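Local coordinates for 5-formyl-3-hydroxy-2-methylpyridine 4-carboxylate 5-dehydrogenase (Mesorhizobium japonicum MAFF 303099, PDB 4OM8), which catalyses the NAD(+)-dependent oxidation of an aldehyde intermediate of vitamin B6 breakdown, and can also reduce the same substrate with NADH, at residues 15-20 against 84-89; 137-140 against 146-149; 176-179 against 185-188. One frame throughout, in Å; residues are numbered along the deposited sequence.

Interaction 1: residues 15-20 against 84-89; sequences PGMAAR and IENVPE. With NAD (nicotinamide-adenine-dinucleotide), chain C.
Met-17, on helix 14-23, and Ile-84, near the end of strand 82-85, are the closest pair of backbone positions, with their CA atoms 9.7 Å apart, a gap bridged by side chains alone. How one long flexible residue can fill such a gap is well illustrated here. Met-17 reaches out with CG anti to its backbone N (chi1 -173°), and the chain stays extended as far as the sulfur. There SD lies 3.8 Å from Ile-84 CG2, while Ile-84 CD1 is only slightly more distant from it, so the thioether rests against two branches of the isoleucine. The two side chains meet at a slant. A bend at chi3 (-64°) then swings the methyl CE toward the amide end of Asn-86, which approaches from the opposite direction in a looser contact.

Beyond Glu-85 the chain leaves the strand and lines the cofactor. Glu-85 OE2 accepts the backbone N-H of Val-87 at 3.0 Å, nearly straight (165°), through its anti lone pair, and the same oxygen has a salt bridge to Lys-94, which probably steadies the loop carrying the three NAD-binding residues. Val-87 CG1 packs on the adenine, 3.7 Å from NAD C4A, and Pro-88 CD comes within 3.3 Å of NAD C8A. Glu-89 OE2 accepts a hydrogen bond of 2.8 Å from the hydroxyl O3D of the nicotinamide ribose.

The contact is thus a helix-on-sheet layer of the Rossmann fold. Ile-7 of the adjacent parallel strand 4-8 also touches Met-17, helix 35-54 packs on Pro-15 and Ala-19, and helix 91-102 covers Val-87.

Interaction 2: residues 137-140 against 146-149; sequences HWSN and PMIE. With NAD (nicotinamide-adenine-dinucleotide), chain C.
His-137 and Glu-149 face each other as a hydrogen-bonded antiparallel pair, joined by two backbone bonds and a third between side chains. His-137 N donates to Glu-149 O at 2.8 Å, and Glu-149 N returns a bond of 3.0 Å to His-137 O. A chi1 of 179° stretches the histidine out from its backbone N, which lays the imidazole alongside the glutamate chain, and its ND1 donates to Glu-149 OE1 at 2.7 Å. The bond is bent (143°), with OE1 lifted somewhat out of the imidazole plane; on the acceptor side ND1 comes nearly along the C-O axis, and ring and carboxylate planes are turned well away from each other. Glu-149 OE2 finds its donors in the segment leading into helix 187-203.

Two waters fill the polar needs where the strands part. The first is within hydrogen-bonding distance of His-137 O, Ser-139 OG and Met-147 O, though its two hydrogens can serve only two of them at a time. The second accepts from Ser-139 N and donates to Met-147 O, bridging backbones that no longer pair directly. Ser-139 OG is also hydrogen-bonded to Glu-187 OE2, while Trp-138 N donates to Asp-114 OD1. The apolar share falls to Ile-148, whose CD1 sits 3.4 Å from the centroid of the six-membered ring of Trp-138, almost exactly over that face, in a CH-pi contact.

On the cofactor side, His-137 NE2 is hydrogen-bonded to Ser-116 OG and lies 3.7 Å from NAD C5N. Trp-138 O comes closer still, 3.1 Å from the same carbon. A histidine inferred to matter for catalysis is therefore oriented by a carboxylate at ND1, with NE2 held by Ser-116 and close to the nicotinamide, consistent with the His-Glu pair of 3-hydroxyacyl-CoA dehydrogenases.

Interaction 3: residues 176-179 against 185-188; sequences VVVK and FVEN
The backbone N-H groups of Val-186 and Glu-187 converge on a single oxygen, OE2 of Glu-149, tying the start of helix 187-203 to strand 147-151 of the Rossmann sheet. This is the crossing from the NAD-binding domain into the helical C-terminal domain: strand 174-178, outermost in the sheet within the chain, ends, a short connection follows, and the next helix begins. The apolar part of the contact is carried by Val-178.

Val-178 points at the segment 185-188, its CA 6.5 Å from that of Phe-185. Its chi1 of 175° sets CG1 across from the backbone N, and this methyl lies beside Phe-185, 4.2 Å from the CB of that residue, and touches the root of the side chain and not its ring. The aromatic group turns off from the strand, toward His-137, to within about 4 Å of the histidine side chain at nearest atoms. Phe-185 has a positive phi (49°), unusual for a residue other than glycine, just before the chain turns into the helix.

Val-186 aims its CB back at the strand, and the two valines run past one another in opposing senses, methyl against methyl. Cys-215 of the second subunit packs on Val-186, and Thr-214 of that subunit on Val-176, so the domain junction also lies at the dimer interface. Val-186 CG2 serves both branches of its partner: it lies 3.9 Å from Val-178 CG2 and 4.1 Å from Val-178 CG1.

The three contacts follow one another along the chain, each closing before the next opens, and all reach the same eight-stranded sheet. Interaction 1 and interaction 2 have centres 11 Å apart, touch through Met-17 CG and Trp-138 CZ2 at 3.7 Å, and both border NAD within the nucleotide-binding domain. Interaction 2 and interaction 3, on neighbouring strands 147-151 and 174-178 with centres 10 Å apart, join directly through Ser-139 OG and Glu-187 OE2, and both meet the second subunit. Interaction 1 and interaction 3 have centres about 19 Å apart, nearest atoms about 7 Å. The series thus runs from cofactor binding, through the histidine beside the nicotinamide, to the domain junction at the dimer interface.

Interaction 1: residues 15-20 against 84-89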
loop_
_atom_site.group_PDB
_atom_site.type_symbol
_atom_site.label_atom_id
_atom_site.label_comp_id
_atom_site.label_asym_id
_atom_site.label_seq_id
_atom_site.Cartn_x
_atom_site.Cartn_y
_atom_site.Cartn_z
ATOM N N PRO A 15 -5.051 -15.700 -19.360
ATOM C CA PRO A 15 -3.933 -15.640 -20.306
ATOM C C PRO A 15 -2.585 -15.356 -19.654
ATOM O O PRO A 15 -1.605 -16.008 -20.004
ATOM C CB PRO A 15 -4.335 -14.496 -21.234
ATOM C CG PRO A 15 -5.815 -14.536 -21.211
ATOM C CD PRO A 15 -6.175 -14.857 -19.801
ATOM N N GLY A 16 -2.528 -14.405 -18.731
ATOM C CA GLY A 16 -1.269 -14.108 -18.068
ATOM C C GLY A 16 -0.802 -15.244 -17.174
ATOM O O GLY A 16 0.400 -15.508 -17.049
ATOM N N MET A 17 -1.761 -15.908 -16.534
ATOM C CA MET A 17 -1.470 -17.075 -15.714
ATOM C C MET A 17 -0.837 -18.184 -16.565
ATOM O O MET A 17 0.177 -18.794 -16.181
ATOM C CB MET A 17 -2.749 -17.581 -15.057
ATOM C CG MET A 17 -2.503 -18.685 -14.057
ATOM S SD MET A 17 -4.039 -19.445 -13.480
ATOM C CE MET A 17 -4.815 -18.063 -12.634
ATOM N N ALA A 18 -1.450 -18.438 -17.718
ATOM C CA ALA A 18 -0.951 -19.471 -18.626
ATOM C C ALA A 18 0.455 -19.129 -19.107
ATOM O O ALA A 18 1.365 -19.968 -19.061
ATOM C CB ALA A 18 -1.899 -19.640 -19.818
ATOM N N ALA A 19 0.641 -17.896 -19.550
ATOM C CA ALA A 19 1.951 -17.465 -20.025
ATOM C C ALA A 19 3.016 -17.598 -18.931
ATOM O O ALA A 19 4.123 -18.067 -19.187
ATOM C CB ALA A 19 1.878 -16.037 -20.524
ATOM N N ARG A 20 2.675 -17.202 -17.704
ATOM C CA ARG A 20 3.668 -17.185 -16.640
ATOM C C ARG A 20 4.055 -18.594 -16.240
ATOM O O ARG A 20 5.222 -18.864 -15.955
ATOM C CB ARG A 20 3.156 -16.426 -15.410
ATOM C CG ARG A 20 4.174 -16.370 -14.273
ATOM C CD ARG A 20 5.428 -15.670 -14.746
ATOM N NE ARG A 20 6.505 -15.625 -13.758
ATOM C CZ ARG A 20 7.422 -16.575 -13.609
ATOM N NH1 ARG A 20 7.381 -17.676 -14.362
ATOM N NH2 ARG A 20 8.388 -16.428 -12.709
ATOM N N ILE A 84 -6.046 -25.840 -12.551
ATOM C CA ILE A 84 -6.374 -24.582 -11.901
ATOM C C ILE A 84 -7.741 -24.153 -12.400
ATOM O O ILE A 84 -7.907 -23.811 -13.580
ATOM C CB ILE A 84 -5.331 -23.492 -12.194
ATOM C CG1 ILE A 84 -3.950 -23.934 -11.696
ATOM C CG2 ILE A 84 -5.744 -22.166 -11.543
ATOM C CD1 ILE A 84 -2.849 -22.991 -12.103
ATOM N N GLU A 85 -8.724 -24.215 -11.511
ATOM C CA GLU A 85 -10.064 -23.753 -11.834
ATOM C C GLU A 85 -10.106 -22.240 -11.667
ATOM O O GLU A 85 -9.730 -21.696 -10.606
ATOM C CB GLU A 85 -11.105 -24.441 -10.948
ATOM C CG GLU A 85 -12.486 -23.807 -11.034
ATOM C CD GLU A 85 -12.649 -22.685 -10.040
ATOM O OE1 GLU A 85 -12.470 -22.944 -8.833
ATOM O OE2 GLU A 85 -12.950 -21.550 -10.457
ATOM N N ASN A 86 -10.566 -21.567 -12.719
ATOM C CA ASN A 86 -10.489 -20.117 -12.828
ATOM C C ASN A 86 -11.754 -19.566 -13.493
ATOM O O ASN A 86 -11.682 -18.731 -14.391
ATOM C CB ASN A 86 -9.229 -19.755 -13.632
ATOM C CG ASN A 86 -8.922 -18.269 -13.632
ATOM O OD1 ASN A 86 -8.951 -17.601 -12.595
ATOM N ND2 ASN A 86 -8.625 -17.744 -14.814
ATOM N N VAL A 87 -12.911 -20.059 -13.055
ATOM C CA VAL A 87 -14.196 -19.704 -13.662
ATOM C C VAL A 87 -14.877 -18.652 -12.762
ATOM O O VAL A 87 -14.295 -18.253 -11.758
ATOM C CB VAL A 87 -15.071 -20.980 -13.887
ATOM C CG1 VAL A 87 -14.312 -21.995 -14.758
ATOM C CG2 VAL A 87 -15.550 -21.582 -12.560
ATOM N N PRO A 88 -16.086 -18.166 -13.128
ATOM C CA PRO A 88 -16.665 -17.088 -12.314
ATOM C C PRO A 88 -16.832 -17.422 -10.839
ATOM O O PRO A 88 -16.884 -18.589 -10.424
ATOM C CB PRO A 88 -18.036 -16.864 -12.956
ATOM C CG PRO A 88 -17.831 -17.224 -14.385
ATOM C CD PRO A 88 -16.842 -18.358 -14.378
ATOM N N GLU A 89 -16.922 -16.355 -10.057
ATOM C CA GLU A 89 -17.068 -16.438 -8.616
ATOM C C GLU A 89 -18.501 -16.831 -8.228
ATOM O O GLU A 89 -19.307 -16.008 -7.787
ATOM C CB GLU A 89 -16.660 -15.104 -8.000
ATOM C CG GLU A 89 -16.483 -15.162 -6.515
ATOM C CD GLU A 89 -15.153 -15.765 -6.103
ATOM O OE1 GLU A 89 -14.601 -15.264 -5.107
ATOM O OE2 GLU A 89 -14.670 -16.733 -6.750
HETATM P PA NAD C . -13.756 -13.511 -15.690
HETATM O O1A NAD C . -15.255 -13.302 -15.554
HETATM O O2A NAD C . -12.888 -12.448 -16.345
HETATM O O5B NAD C . -13.529 -14.893 -16.482
HETATM C C5B NAD C . -14.283 -16.071 -16.190
HETATM C C4B NAD C . -14.159 -17.005 -17.384
HETATM O O4B NAD C . -14.701 -18.283 -17.047
HETATM C C3B NAD C . -14.941 -16.476 -18.585
HETATM O O3B NAD C . -14.081 -16.360 -19.726
HETATM C C2B NAD C . -16.033 -17.519 -18.793
HETATM O O2B NAD C . -16.422 -17.710 -20.162
HETATM C C1B NAD C . -15.381 -18.760 -18.218
HETATM N N9A NAD C . -16.295 -19.847 -17.824
HETATM C C8A NAD C . -17.529 -19.747 -17.302
HETATM N N7A NAD C . -18.040 -20.978 -17.046
HETATM C C5A NAD C . -17.116 -21.886 -17.402
HETATM C C6A NAD C . -17.004 -23.355 -17.402
HETATM N N6A NAD C . -18.013 -24.138 -16.949
HETATM N N1A NAD C . -15.858 -23.895 -17.871
HETATM C C2A NAD C . -14.846 -23.138 -18.328
HETATM N N3A NAD C . -14.881 -21.796 -18.358
HETATM C C4A NAD C . -15.972 -21.132 -17.920
HETATM O O3 NAD C . -13.220 -13.920 -14.226
HETATM P PN NAD C . -11.766 -13.606 -13.610
HETATM O O1N NAD C . -11.706 -12.155 -13.173
HETATM O O2N NAD C . -10.658 -14.144 -14.487
HETATM O O5D NAD C . -11.805 -14.491 -12.274
HETATM C C5D NAD C . -11.870 -15.923 -12.318
HETATM C C4D NAD C . -11.725 -16.434 -10.890
HETATM O O4D NAD C . -10.521 -15.890 -10.357
HETATM C C3D NAD C . -12.842 -15.952 -9.977
HETATM O O3D NAD C . -13.019 -16.949 -8.967
HETATM C C2D NAD C . -12.274 -14.707 -9.324
HETATM O O2D NAD C . -12.824 -14.481 -8.022
HETATM C C1D NAD C . -10.802 -15.064 -9.219
HETATM N N1N NAD C . -9.882 -13.915 -9.204
HETATM C C2N NAD C . -10.138 -12.770 -9.870
HETATM C C3N NAD C . -9.214 -11.722 -9.834
HETATM C C7N NAD C . -9.452 -10.404 -10.522
HETATM O O7N NAD C . -10.159 -10.312 -11.515
HETATM N N7N NAD C . -8.872 -9.331 -9.986
HETATM C C4N NAD C . -8.032 -11.870 -9.116
HETATM C C5N NAD C . -7.793 -13.065 -8.454
HETATM C C6N NAD C . -8.738 -14.078 -8.525
#

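Interaction 2: residues 137-140 against 146-149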
loop_
_atom_site.group_PDB
_atom_site.type_symbol
_atom_site.label_atom_id
_atom_site.label_comp_id
_atom_site.label_asym_id
_atom_site.label_seq_id
_atom_site.Cartn_x
_atom_site.Cartn_y
_atom_site.Cartn_z
ATOM N N HIS A 137 -4.413 -18.569 -5.039
ATOM C CA HIS A 137 -5.056 -17.301 -5.323
ATOM C C HIS A 137 -4.053 -16.304 -5.889
ATOM O O HIS A 137 -3.208 -15.781 -5.171
ATOM C CB HIS A 137 -5.713 -16.758 -4.057
ATOM C CG HIS A 137 -6.374 -15.435 -4.246
ATOM N ND1 HIS A 137 -5.940 -14.299 -3.602
ATOM C CD2 HIS A 137 -7.429 -15.063 -5.011
ATOM C CE1 HIS A 137 -6.704 -13.281 -3.955
ATOM N NE2 HIS A 137 -7.620 -13.716 -4.803
ATOM N N TRP A 138 -4.149 -16.089 -7.194
ATOM C CA TRP A 138 -3.304 -15.153 -7.909
ATOM C C TRP A 138 -3.846 -13.742 -7.776
ATOM O O TRP A 138 -4.948 -13.537 -7.263
ATOM C CB TRP A 138 -3.229 -15.533 -9.383
ATOM C CG TRP A 138 -2.630 -16.883 -9.678
ATOM C CD1 TRP A 138 -3.112 -18.115 -9.302
ATOM C CD2 TRP A 138 -1.460 -17.130 -10.457
ATOM N NE1 TRP A 138 -2.294 -19.114 -9.793
ATOM C CE2 TRP A 138 -1.271 -18.532 -10.501
ATOM C CE3 TRP A 138 -0.545 -16.300 -11.119
ATOM C CZ2 TRP A 138 -0.208 -19.117 -11.188
ATOM C CZ3 TRP A 138 0.520 -16.883 -11.791
ATOM C CH2 TRP A 138 0.676 -18.280 -11.824
ATOM N N SER A 139 -3.069 -12.768 -8.236
ATOM C CA SER A 139 -3.512 -11.374 -8.243
ATOM C C SER A 139 -3.442 -10.784 -9.649
ATOM O O SER A 139 -2.647 -11.226 -10.473
ATOM C CB SER A 139 -2.666 -10.534 -7.277
ATOM O OG SER A 139 -2.902 -10.897 -5.919
ATOM N N ASN A 140 -4.284 -9.790 -9.925
ATOM C CA ASN A 140 -4.336 -9.189 -11.255
ATOM C C ASN A 140 -3.336 -8.048 -11.382
ATOM O O ASN A 140 -3.327 -7.163 -10.536
ATOM C CB ASN A 140 -5.751 -8.684 -11.530
ATOM C CG ASN A 140 -5.915 -8.141 -12.934
ATOM O OD1 ASN A 140 -5.382 -8.691 -13.896
ATOM N ND2 ASN A 140 -6.691 -7.070 -13.060
ATOM N N PRO A 146 3.889 -10.901 -8.413
ATOM C CA PRO A 146 4.656 -12.144 -8.234
ATOM C C PRO A 146 4.244 -13.009 -7.046
ATOM O O PRO A 146 4.803 -14.091 -6.837
ATOM C CB PRO A 146 6.085 -11.639 -8.046
ATOM C CG PRO A 146 5.903 -10.315 -7.345
ATOM C CD PRO A 146 4.629 -9.714 -7.940
ATOM N N MET A 147 3.273 -12.530 -6.285
ATOM C CA MET A 147 2.856 -13.182 -5.055
ATOM C C MET A 147 1.567 -13.958 -5.260
ATOM O O MET A 147 0.615 -13.445 -5.849
ATOM C CB MET A 147 2.690 -12.119 -3.961
ATOM C CG MET A 147 2.308 -12.646 -2.573
ATOM S SD MET A 147 0.555 -13.024 -2.355
ATOM C CE MET A 147 -0.258 -11.476 -2.755
ATOM N N ILE A 148 1.552 -15.197 -4.773
ATOM C CA ILE A 148 0.392 -16.077 -4.838
ATOM C C ILE A 148 0.098 -16.643 -3.465
ATOM O O ILE A 148 1.009 -17.121 -2.789
ATOM C CB ILE A 148 0.642 -17.243 -5.836
ATOM C CG1 ILE A 148 0.885 -16.693 -7.244
ATOM C CG2 ILE A 148 -0.537 -18.197 -5.854
ATOM C CD1 ILE A 148 1.428 -17.736 -8.227
ATOM N N GLU A 149 -1.171 -16.577 -3.055
ATOM C CA GLU A 149 -1.597 -17.179 -1.791
ATOM C C GLU A 149 -1.937 -18.655 -1.971
ATOM O O GLU A 149 -2.614 -19.022 -2.932
ATOM C CB GLU A 149 -2.816 -16.452 -1.227
ATOM C CG GLU A 149 -2.553 -14.995 -0.822
ATOM C CD GLU A 149 -3.816 -14.331 -0.354
ATOM O OE1 GLU A 149 -4.733 -14.168 -1.184
ATOM O OE2 GLU A 149 -3.887 -13.987 0.842
HETATM P PA NAD C . -13.756 -13.511 -15.690
HETATM O O1A NAD C . -15.255 -13.302 -15.554
HETATM O O2A NAD C . -12.888 -12.448 -16.345
HETATM O O5B NAD C . -13.529 -14.893 -16.482
HETATM C C5B NAD C . -14.283 -16.071 -16.190
HETATM C C4B NAD C . -14.159 -17.005 -17.384
HETATM O O4B NAD C . -14.701 -18.283 -17.047
HETATM C C3B NAD C . -14.941 -16.476 -18.585
HETATM O O3B NAD C . -14.081 -16.360 -19.726
HETATM C C2B NAD C . -16.033 -17.519 -18.793
HETATM O O2B NAD C . -16.422 -17.710 -20.162
HETATM C C1B NAD C . -15.381 -18.760 -18.218
HETATM N N9A NAD C . -16.295 -19.847 -17.824
HETATM C C8A NAD C . -17.529 -19.747 -17.302
HETATM N N7A NAD C . -18.040 -20.978 -17.046
HETATM C C5A NAD C . -17.116 -21.886 -17.402
HETATM C C6A NAD C . -17.004 -23.355 -17.402
HETATM N N6A NAD C . -18.013 -24.138 -16.949
HETATM N N1A NAD C . -15.858 -23.895 -17.871
HETATM C C2A NAD C . -14.846 -23.138 -18.328
HETATM N N3A NAD C . -14.881 -21.796 -18.358
HETATM C C4A NAD C . -15.972 -21.132 -17.920
HETATM O O3 NAD C . -13.220 -13.920 -14.226
HETATM P PN NAD C . -11.766 -13.606 -13.610
HETATM O O1N NAD C . -11.706 -12.155 -13.173
HETATM O O2N NAD C . -10.658 -14.144 -14.487
HETATM O O5D NAD C . -11.805 -14.491 -12.274
HETATM C C5D NAD C . -11.870 -15.923 -12.318
HETATM C C4D NAD C . -11.725 -16.434 -10.890
HETATM O O4D NAD C . -10.521 -15.890 -10.357
HETATM C C3D NAD C . -12.842 -15.952 -9.977
HETATM O O3D NAD C . -13.019 -16.949 -8.967
HETATM C C2D NAD C . -12.274 -14.707 -9.324
HETATM O O2D NAD C . -12.824 -14.481 -8.022
HETATM C C1D NAD C . -10.802 -15.064 -9.219
HETATM N N1N NAD C . -9.882 -13.915 -9.204
HETATM C C2N NAD C . -10.138 -12.770 -9.870
HETATM C C3N NAD C . -9.214 -11.722 -9.834
HETATM C C7N NAD C . -9.452 -10.404 -10.522
HETATM O O7N NAD C . -10.159 -10.312 -11.515
HETATM N N7N NAD C . -8.872 -9.331 -9.986
HETATM C C4N NAD C . -8.032 -11.870 -9.116
HETATM C C5N NAD C . -7.793 -13.065 -8.454
HETATM C C6N NAD C . -8.738 -14.078 -8.525
HETATM O O HOH W 1 -2.094 -13.219 -5.044
HETATM O O HOH W 2 -0.204 -13.256 -8.609
#

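Interaction 3: residues 176-179 against 185-188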
loop_
_atom_site.group_PDB
_atom_site.type_symbol
_atom_site.label_atom_id
_atom_site.label_comp_id
_atom_site.label_asym_id
_atom_site.label_seq_id
_atom_site.Cartn_x
_atom_site.Cartn_y
_atom_site.Cartn_z
ATOM N N VAL A 176 2.755 -17.458 -0.506
ATOM C CA VAL A 176 2.531 -17.262 0.922
ATOM C C VAL A 176 1.447 -18.230 1.375
ATOM O O VAL A 176 0.393 -18.355 0.752
ATOM C CB VAL A 176 2.152 -15.803 1.279
ATOM C CG1 VAL A 176 3.302 -14.857 0.957
ATOM C CG2 VAL A 176 0.886 -15.369 0.576
ATOM N N VAL A 177 1.738 -18.945 2.453
ATOM C CA VAL A 177 0.807 -19.930 2.967
ATOM C C VAL A 177 -0.158 -19.280 3.956
ATOM O O VAL A 177 0.260 -18.660 4.947
ATOM C CB VAL A 177 1.559 -21.098 3.628
ATOM C CG1 VAL A 177 0.586 -22.051 4.286
ATOM C CG2 VAL A 177 2.399 -21.842 2.580
ATOM N N VAL A 178 -1.448 -19.414 3.661
ATOM C CA VAL A 178 -2.514 -18.894 4.497
ATOM C C VAL A 178 -3.021 -20.078 5.302
ATOM O O VAL A 178 -3.515 -21.054 4.738
ATOM C CB VAL A 178 -3.624 -18.258 3.661
ATOM C CG1 VAL A 178 -4.811 -17.807 4.552
ATOM C CG2 VAL A 178 -3.054 -17.089 2.846
ATOM N N LYS A 179 -2.850 -19.996 6.621
ATOM C CA LYS A 179 -2.948 -21.162 7.503
ATOM C C LYS A 179 -4.338 -21.411 8.047
ATOM O O LYS A 179 -4.565 -22.412 8.723
ATOM C CB LYS A 179 -1.958 -21.012 8.662
ATOM C CG LYS A 179 -0.509 -20.996 8.198
ATOM C CD LYS A 179 0.461 -20.500 9.263
ATOM C CE LYS A 179 0.947 -21.617 10.161
ATOM N NZ LYS A 179 1.958 -21.088 11.127
ATOM N N PHE A 185 -9.014 -14.644 2.727
ATOM C CA PHE A 185 -7.647 -15.124 2.978
ATOM C C PHE A 185 -6.830 -14.020 3.671
ATOM O O PHE A 185 -7.254 -13.540 4.721
ATOM C CB PHE A 185 -7.021 -15.614 1.670
ATOM C CG PHE A 185 -7.922 -16.543 0.893
ATOM C CD1 PHE A 185 -8.583 -17.586 1.529
ATOM C CD2 PHE A 185 -8.124 -16.359 -0.465
ATOM C CE1 PHE A 185 -9.414 -18.433 0.825
ATOM C CE2 PHE A 185 -8.963 -17.189 -1.175
ATOM C CZ PHE A 185 -9.603 -18.240 -0.536
ATOM N N VAL A 186 -5.684 -13.606 3.134
ATOM C CA VAL A 186 -4.945 -12.510 3.778
ATOM C C VAL A 186 -4.972 -11.234 2.948
ATOM O O VAL A 186 -5.336 -10.162 3.465
ATOM C CB VAL A 186 -3.479 -12.907 4.070
ATOM C CG1 VAL A 186 -2.653 -11.682 4.494
ATOM C CG2 VAL A 186 -3.469 -13.982 5.156
ATOM N N GLU A 187 -4.605 -11.347 1.672
ATOM C CA GLU A 187 -4.443 -10.171 0.806
ATOM C C GLU A 187 -5.705 -9.316 0.778
ATOM O O GLU A 187 -5.675 -8.111 1.067
ATOM C CB GLU A 187 -4.073 -10.602 -0.617
ATOM C CG GLU A 187 -3.924 -9.461 -1.581
ATOM C CD GLU A 187 -3.876 -9.951 -3.011
ATOM O OE1 GLU A 187 -4.762 -10.742 -3.392
ATOM O OE2 GLU A 187 -2.952 -9.560 -3.751
ATOM N N ASN A 188 -6.832 -9.918 0.430
ATOM C CA ASN A 188 -8.019 -9.098 0.279
ATOM C C ASN A 188 -8.598 -8.675 1.628
ATOM O O ASN A 188 -9.309 -7.678 1.688
ATOM C CB ASN A 188 -9.057 -9.808 -0.587
ATOM C CG ASN A 188 -8.782 -9.585 -2.064
ATOM O OD1 ASN A 188 -8.369 -8.491 -2.446
ATOM N ND2 ASN A 188 -8.965 -10.620 -2.890
#